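Local structure of nisin biosynthesis protein nisC (Lactococcus lactis subsp. lactis, 2G0D) at residues H94-D99 and N104-L109; I214-H219 and S230-I235; G291-D296 and D404-G409. The protein is the zinc-dependent lanthionine cyclase of nisin biosynthesis, which closes the thioether rings of the lantibiotic precursor. All coordinates share one frame; numbering follows the deposited sequence.

Interaction 1 of 3, residues H94-D99 and N104-L109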
# COMPACT_ATOMS: atom_id res chain seq x y z
N HIS A 94 7.54 10.86 -11.17
CA HIS A 94 8.78 11.69 -10.99
C HIS A 94 9.38 12.22 -12.30
O HIS A 94 10.21 13.13 -12.28
CB HIS A 94 9.84 10.88 -10.28
CG HIS A 94 10.27 9.68 -11.06
ND1 HIS A 94 9.49 8.56 -11.18
CD2 HIS A 94 11.39 9.45 -11.79
CE1 HIS A 94 10.10 7.68 -11.94
NE2 HIS A 94 11.26 8.19 -12.33
N LEU A 95 8.94 11.68 -13.42
CA LEU A 95 9.44 12.07 -14.73
C LEU A 95 8.57 13.14 -15.41
O LEU A 95 8.93 13.63 -16.49
CB LEU A 95 9.54 10.85 -15.61
CG LEU A 95 10.59 9.78 -15.25
CD1 LEU A 95 10.36 8.49 -16.03
CD2 LEU A 95 12.00 10.31 -15.52
N ARG A 96 7.45 13.49 -14.77
CA ARG A 96 6.48 14.47 -15.27
C ARG A 96 7.09 15.69 -15.97
O ARG A 96 6.72 15.99 -17.10
CB ARG A 96 5.50 14.92 -14.16
CG ARG A 96 4.35 15.78 -14.72
CD ARG A 96 3.13 15.96 -13.79
NE ARG A 96 2.17 16.90 -14.41
CZ ARG A 96 1.14 16.56 -15.19
NH1 ARG A 96 0.86 15.28 -15.45
NH2 ARG A 96 0.38 17.52 -15.72
N GLU A 97 8.03 16.36 -15.30
CA GLU A 97 8.56 17.61 -15.83
C GLU A 97 9.82 17.44 -16.68
O GLU A 97 10.42 18.42 -17.11
CB GLU A 97 8.79 18.62 -14.70
CG GLU A 97 7.57 18.83 -13.78
CD GLU A 97 6.45 19.63 -14.44
OE1 GLU A 97 6.69 20.24 -15.50
OE2 GLU A 97 5.32 19.65 -13.89
N ASP A 98 10.22 16.19 -16.93
CA ASP A 98 11.46 15.95 -17.66
C ASP A 98 11.26 16.08 -19.17
O ASP A 98 12.14 16.57 -19.87
CB ASP A 98 12.08 14.59 -17.30
CG ASP A 98 12.58 14.54 -15.84
OD1 ASP A 98 12.61 15.59 -15.15
OD2 ASP A 98 12.96 13.46 -15.36
N ASP A 99 10.11 15.62 -19.66
CA ASP A 99 9.80 15.67 -21.09
C ASP A 99 8.29 15.66 -21.29
O ASP A 99 7.55 15.05 -20.51
CB ASP A 99 10.42 14.48 -21.82
CG ASP A 99 10.32 14.61 -23.34
OD1 ASP A 99 9.25 14.28 -23.92
OD2 ASP A 99 11.30 15.05 -23.97
N ASN A 104 2.38 14.03 -21.02
CA ASN A 104 1.26 13.64 -21.89
C ASN A 104 0.67 12.32 -21.46
O ASN A 104 -0.54 12.20 -21.32
CB ASN A 104 1.68 13.58 -23.37
CG ASN A 104 1.75 14.96 -24.02
OD1 ASN A 104 1.34 15.97 -23.44
ND2 ASN A 104 2.27 15.00 -25.24
N LEU A 105 1.53 11.33 -21.20
CA LEU A 105 1.09 10.04 -20.70
C LEU A 105 0.39 10.14 -19.34
O LEU A 105 -0.65 9.54 -19.14
CB LEU A 105 2.27 9.06 -20.63
CG LEU A 105 1.98 7.61 -20.19
CD1 LEU A 105 0.83 6.96 -21.03
CD2 LEU A 105 3.25 6.76 -20.26
N LEU A 106 0.97 10.90 -18.41
CA LEU A 106 0.39 11.05 -17.07
C LEU A 106 -1.02 11.70 -17.11
O LEU A 106 -1.92 11.24 -16.42
CB LEU A 106 1.33 11.83 -16.14
CG LEU A 106 2.55 11.03 -15.62
CD1 LEU A 106 3.69 11.93 -15.12
CD2 LEU A 106 2.11 10.08 -14.50
N ASP A 107 -1.18 12.73 -17.94
CA ASP A 107 -2.48 13.39 -18.15
C ASP A 107 -3.57 12.44 -18.64
O ASP A 107 -4.68 12.46 -18.14
CB ASP A 107 -2.34 14.59 -19.11
CG ASP A 107 -1.62 15.77 -18.48
OD1 ASP A 107 -1.47 15.79 -17.23
OD2 ASP A 107 -1.19 16.67 -19.23
N SER A 108 -3.22 11.61 -19.62
CA SER A 108 -4.11 10.55 -20.12
C SER A 108 -4.50 9.59 -19.01
O SER A 108 -5.67 9.26 -18.84
CB SER A 108 -3.43 9.74 -21.22
OG SER A 108 -3.03 10.61 -22.25
N LEU A 109 -3.49 9.13 -18.29
CA LEU A 109 -3.73 8.22 -17.16
C LEU A 109 -4.67 8.84 -16.14
O LEU A 109 -5.62 8.21 -15.72
CB LEU A 109 -2.41 7.76 -16.53
CG LEU A 109 -1.57 6.83 -17.41
CD1 LEU A 109 -0.15 6.77 -16.92
CD2 LEU A 109 -2.19 5.44 -17.51
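L106 supplies the buried, apolar part of this contact and D107 the polar, more exposed part; R96 meets both. L106 CD1 lies 3.6 Å from R96 CB, against the root of the arginine chain. L106 is buried, and it also touches A89 and I92 of helix 85-92. R96 CG stands anti to the backbone N (chi1 -172°), and the chain stays extended as far as NE. This carries the guanidinium past L106 to D107, and R96 NH1 lies 3.5 Å from L106 CB.

At the more exposed end, R96 and D107 form a salt bridge. R96 NH1 and NH2 both donate to D107 OD1, at 3.0 and 2.9 Å. OD1 lies in the guanidinium plane, but the carboxylate is turned 55° against it. NH2 uses the syn lone pair of OD1, whereas NH1 comes from above the carboxylate plane. The grip is end-on, and a single oxygen accepts both bonds. Nearby, D99 caps the start of helix 100-122 through K101 N. The arrangement is that of a helix-loop-helix connection between helices 85-92 and 100-122 of the alpha toroid, with its loop tied back onto the second helix.

Interaction 2 of 3, residues I214-H219 and S230-I235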
# COMPACT_ATOMS: atom_id res chain seq x y z
N ILE A 214 -5.76 6.43 4.72
CA ILE A 214 -5.94 7.32 3.57
C ILE A 214 -6.74 8.56 3.96
O ILE A 214 -6.46 9.67 3.50
CB ILE A 214 -6.47 6.60 2.27
CG1 ILE A 214 -5.99 7.34 1.01
CG2 ILE A 214 -8.01 6.48 2.24
CD1 ILE A 214 -4.43 7.39 0.87
N LEU A 215 -7.71 8.39 4.86
CA LEU A 215 -8.45 9.56 5.39
C LEU A 215 -7.62 10.51 6.24
O LEU A 215 -7.85 11.73 6.19
CB LEU A 215 -9.68 9.12 6.18
CG LEU A 215 -10.73 8.39 5.34
CD1 LEU A 215 -11.82 7.87 6.28
CD2 LEU A 215 -11.35 9.26 4.22
N ALA A 216 -6.71 9.96 7.04
CA ALA A 216 -5.78 10.76 7.82
C ALA A 216 -4.85 11.53 6.87
O ALA A 216 -4.65 12.74 7.04
CB ALA A 216 -4.97 9.88 8.77
N TYR A 217 -4.28 10.82 5.89
CA TYR A 217 -3.39 11.44 4.90
C TYR A 217 -4.10 12.52 4.11
O TYR A 217 -3.55 13.59 3.96
CB TYR A 217 -2.76 10.40 3.97
CG TYR A 217 -1.75 10.94 2.96
CD1 TYR A 217 -0.62 11.65 3.38
CD2 TYR A 217 -1.91 10.71 1.59
CE1 TYR A 217 0.32 12.13 2.46
CE2 TYR A 217 -0.96 11.18 0.67
CZ TYR A 217 0.14 11.87 1.11
OH TYR A 217 1.05 12.34 0.20
N ALA A 218 -5.32 12.25 3.62
CA ALA A 218 -6.19 13.28 2.99
C ALA A 218 -6.36 14.53 3.86
O ALA A 218 -6.18 15.63 3.36
CB ALA A 218 -7.57 12.69 2.62
N HIS A 219 -6.68 14.36 5.15
CA HIS A 219 -6.75 15.51 6.07
C HIS A 219 -5.47 16.37 6.11
O HIS A 219 -5.56 17.58 5.97
CB HIS A 219 -7.14 15.10 7.49
CG HIS A 219 -7.17 16.25 8.45
ND1 HIS A 219 -6.27 16.39 9.48
CD2 HIS A 219 -7.98 17.34 8.51
CE1 HIS A 219 -6.54 17.50 10.16
NE2 HIS A 219 -7.57 18.09 9.59
N SER A 230 -14.74 12.18 11.37
CA SER A 230 -15.54 11.24 12.14
C SER A 230 -15.35 9.79 11.68
O SER A 230 -15.43 8.87 12.48
CB SER A 230 -17.03 11.62 12.16
OG SER A 230 -17.21 12.93 12.68
N ALA A 231 -15.10 9.59 10.38
CA ALA A 231 -14.82 8.24 9.87
C ALA A 231 -13.49 7.71 10.40
O ALA A 231 -13.37 6.55 10.80
CB ALA A 231 -14.83 8.23 8.36
N LEU A 232 -12.49 8.58 10.41
CA LEU A 232 -11.17 8.26 10.94
C LEU A 232 -11.22 7.91 12.43
O LEU A 232 -10.66 6.90 12.85
CB LEU A 232 -10.24 9.46 10.71
CG LEU A 232 -8.81 9.39 11.24
CD1 LEU A 232 -8.10 8.13 10.71
CD2 LEU A 232 -8.03 10.67 10.90
N GLN A 233 -11.88 8.77 13.22
CA GLN A 233 -12.08 8.54 14.65
C GLN A 233 -12.76 7.20 14.95
O GLN A 233 -12.29 6.44 15.79
CB GLN A 233 -12.90 9.69 15.24
CG GLN A 233 -12.59 9.95 16.69
CD GLN A 233 -11.38 10.86 16.88
OE1 GLN A 233 -10.42 10.49 17.57
NE2 GLN A 233 -11.43 12.06 16.29
N LYS A 234 -13.86 6.92 14.24
CA LYS A 234 -14.60 5.66 14.38
C LYS A 234 -13.72 4.44 14.08
O LYS A 234 -13.76 3.45 14.82
CB LYS A 234 -15.82 5.66 13.47
CG LYS A 234 -16.56 4.32 13.45
CD LYS A 234 -18.03 4.46 13.10
CE LYS A 234 -18.67 3.08 13.13
NZ LYS A 234 -20.02 3.05 12.48
N ILE A 235 -12.95 4.53 13.00
CA ILE A 235 -12.03 3.46 12.62
C ILE A 235 -11.04 3.19 13.76
O ILE A 235 -10.87 2.05 14.15
CB ILE A 235 -11.32 3.77 11.27
CG1 ILE A 235 -12.33 3.65 10.11
CG2 ILE A 235 -10.09 2.84 11.05
CD1 ILE A 235 -11.79 4.11 8.76
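L215 reaches over A231, with its CD1 methyl 3.7 Å from A231 CB. This is a contact between consecutive helices of the alpha toroid, the mainly helical barrel fold of this cyclase. Helices 208-221 and 226-242 form a helical hairpin. Their short segments run roughly antiparallel, at 141° between directions, with the axes 9.5 Å apart at closest approach.

The interface is apolar, and no hydrogen bond crosses it. L215 CG is anti to the carbonyl carbon (chi1 -63°). That torsion turns the isobutyl group toward helix 226-242, and CD1 is the branch that touches. L215 CD1 also comes to 4.2 Å from L232 N, so it rests on the backbone just past A231 as well as on the alanine methyl. L232 answers from the other helix. Its chi1 of 177° swings CG away from the backbone N, and both of its methyls approach A216. Thus each helix sends one leucine to an alanine of its partner. The two leucines face each other across the pair: L215 CA and L232 CA are 6.3 Å apart, the closest CA pair of the two segments.

The four touching residues are all buried. Other helices cover the sides of the pair. S167 of helix 156-168 touches both L215 and A231. Y290 and A294 of helix 281-294 touch A216. At the A216 end, L232 CD2 is 3.8 Å from A216 CB and also 3.8 Å from A216 CA, while L232 CD1 lies slightly farther from the CB, at 4.1 Å.

Interaction 3 of 3, residues G291-D296 and D404-G409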
# COMPACT_ATOMS: atom_id res chain seq x y z
N GLY A 291 -3.20 8.57 12.17
CA GLY A 291 -4.33 9.10 12.99
C GLY A 291 -3.84 10.02 14.09
O GLY A 291 -4.35 11.15 14.26
N GLY A 292 -2.83 9.56 14.82
CA GLY A 292 -2.22 10.33 15.91
C GLY A 292 -1.62 11.66 15.47
O GLY A 292 -1.78 12.68 16.16
N LEU A 293 -0.91 11.65 14.35
CA LEU A 293 -0.36 12.89 13.80
C LEU A 293 -1.47 13.77 13.22
O LEU A 293 -1.46 14.98 13.46
CB LEU A 293 0.76 12.64 12.77
CG LEU A 293 1.99 11.86 13.28
CD1 LEU A 293 2.87 11.39 12.09
CD2 LEU A 293 2.82 12.64 14.31
N ALA A 294 -2.42 13.17 12.49
CA ALA A 294 -3.54 13.95 11.89
C ALA A 294 -4.50 14.57 12.91
O ALA A 294 -5.00 15.67 12.68
CB ALA A 294 -4.33 13.09 10.91
N LEU A 295 -4.78 13.83 13.99
CA LEU A 295 -5.71 14.24 15.07
C LEU A 295 -4.98 14.92 16.25
O LEU A 295 -5.61 15.33 17.23
CB LEU A 295 -6.52 13.01 15.57
CG LEU A 295 -7.42 12.32 14.51
CD1 LEU A 295 -8.00 10.99 14.99
CD2 LEU A 295 -8.59 13.24 14.08
N ASP A 296 -3.66 15.07 16.14
CA ASP A 296 -2.83 15.62 17.21
C ASP A 296 -3.09 14.90 18.56
O ASP A 296 -3.37 15.51 19.59
CB ASP A 296 -2.99 17.15 17.32
CG ASP A 296 -1.90 17.80 18.19
OD1 ASP A 296 -0.81 17.20 18.32
OD2 ASP A 296 -2.15 18.91 18.73
N ASP A 404 5.95 12.75 3.25
CA ASP A 404 5.50 14.16 3.32
C ASP A 404 4.41 14.43 4.35
O ASP A 404 3.86 15.54 4.38
CB ASP A 404 4.99 14.61 1.94
CG ASP A 404 3.75 13.81 1.48
OD1 ASP A 404 3.56 12.64 1.91
OD2 ASP A 404 2.98 14.35 0.65
N PHE A 405 4.12 13.45 5.20
CA PHE A 405 3.01 13.53 6.12
C PHE A 405 3.07 14.79 7.00
O PHE A 405 2.04 15.30 7.43
CB PHE A 405 2.93 12.26 7.01
CG PHE A 405 1.55 12.02 7.57
CD1 PHE A 405 0.61 11.27 6.85
CD2 PHE A 405 1.16 12.56 8.80
CE1 PHE A 405 -0.71 11.06 7.34
CE2 PHE A 405 -0.14 12.36 9.29
CZ PHE A 405 -1.08 11.62 8.55
N LEU A 406 4.28 15.27 7.29
CA LEU A 406 4.45 16.42 8.18
C LEU A 406 5.00 17.61 7.43
O LEU A 406 5.49 18.55 8.05
CB LEU A 406 5.33 16.07 9.39
CG LEU A 406 4.77 14.98 10.32
CD1 LEU A 406 5.89 14.35 11.19
CD2 LEU A 406 3.61 15.52 11.19
N LYS A 407 4.93 17.57 6.10
CA LYS A 407 5.35 18.72 5.29
C LYS A 407 4.20 19.69 5.08
O LYS A 407 4.41 20.82 4.62
CB LYS A 407 5.91 18.26 3.94
CG LYS A 407 7.18 17.41 4.04
CD LYS A 407 8.23 18.05 4.91
CE LYS A 407 9.43 17.12 5.03
NZ LYS A 407 10.51 17.77 5.78
N GLY A 408 2.99 19.26 5.42
CA GLY A 408 1.83 20.16 5.42
C GLY A 408 0.98 20.06 4.16
O GLY A 408 0.65 18.93 3.70
N GLY A 409 0.62 21.23 3.62
CA GLY A 409 -0.25 21.34 2.44
C GLY A 409 -0.24 22.71 1.80
O GLY A 409 0.79 23.16 1.28
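The C-terminal tail of the chain packs here against the last turn of helix 281-294, with L293 meeting F405 and L406. L293 CB lies 3.6 Å from F405 CE2. L293 CD1 adds a second touch at F405 CD2, 3.9 Å away. The leucine crosses the phenyl ring obliquely and touches it with both its CB and one of its methyls. With chi1 at -157°, F405 turns its ring from the tail toward the helix.

A294 follows at the rim of the ring. Its backbone N is at the ring edge, 4.0 Å from F405 CE2, and its CB is 4.3 Å from F405 CZ. In the alpha toroid this places a buried aromatic from the tail among several helices: F405 also stacks with Y290 of helix 281-294 and touches Y217 and I220 of helix 208-221 and L340 of helix 327-341.

The outer part of the contact is looser. L406 is exposed, and its CD2 comes no closer than 4.3 Å to L293 CD1. L340 touches L406 as well as F405. No hydrogen bond joins the two segments. The K407 N to D404 O bond, 2.9 Å, closes the turn of tail that carries F405 and L406.

How the interactions relate
The three contacts follow one another along the chain: interaction 1 closes before interaction 2 opens, and interaction 2 before interaction 3. Interaction 1 stands apart, its centre 30 Å from that of interaction 2 and 28 Å from that of interaction 3. Interactions 2 and 3 are neighbours, with centres 11 Å apart, and they touch. Y217 OH and D404 OD2 are 2.8 Å apart in a probable hydrogen bond, and Y217 CA packs on F405 CE1 at 3.6 Å. Helix 208-221 thus lies against both helix 226-242 and the C-terminal tail. The toroid is joined locally in interactions 1 and 2, and by residues distant in sequence in interaction 3.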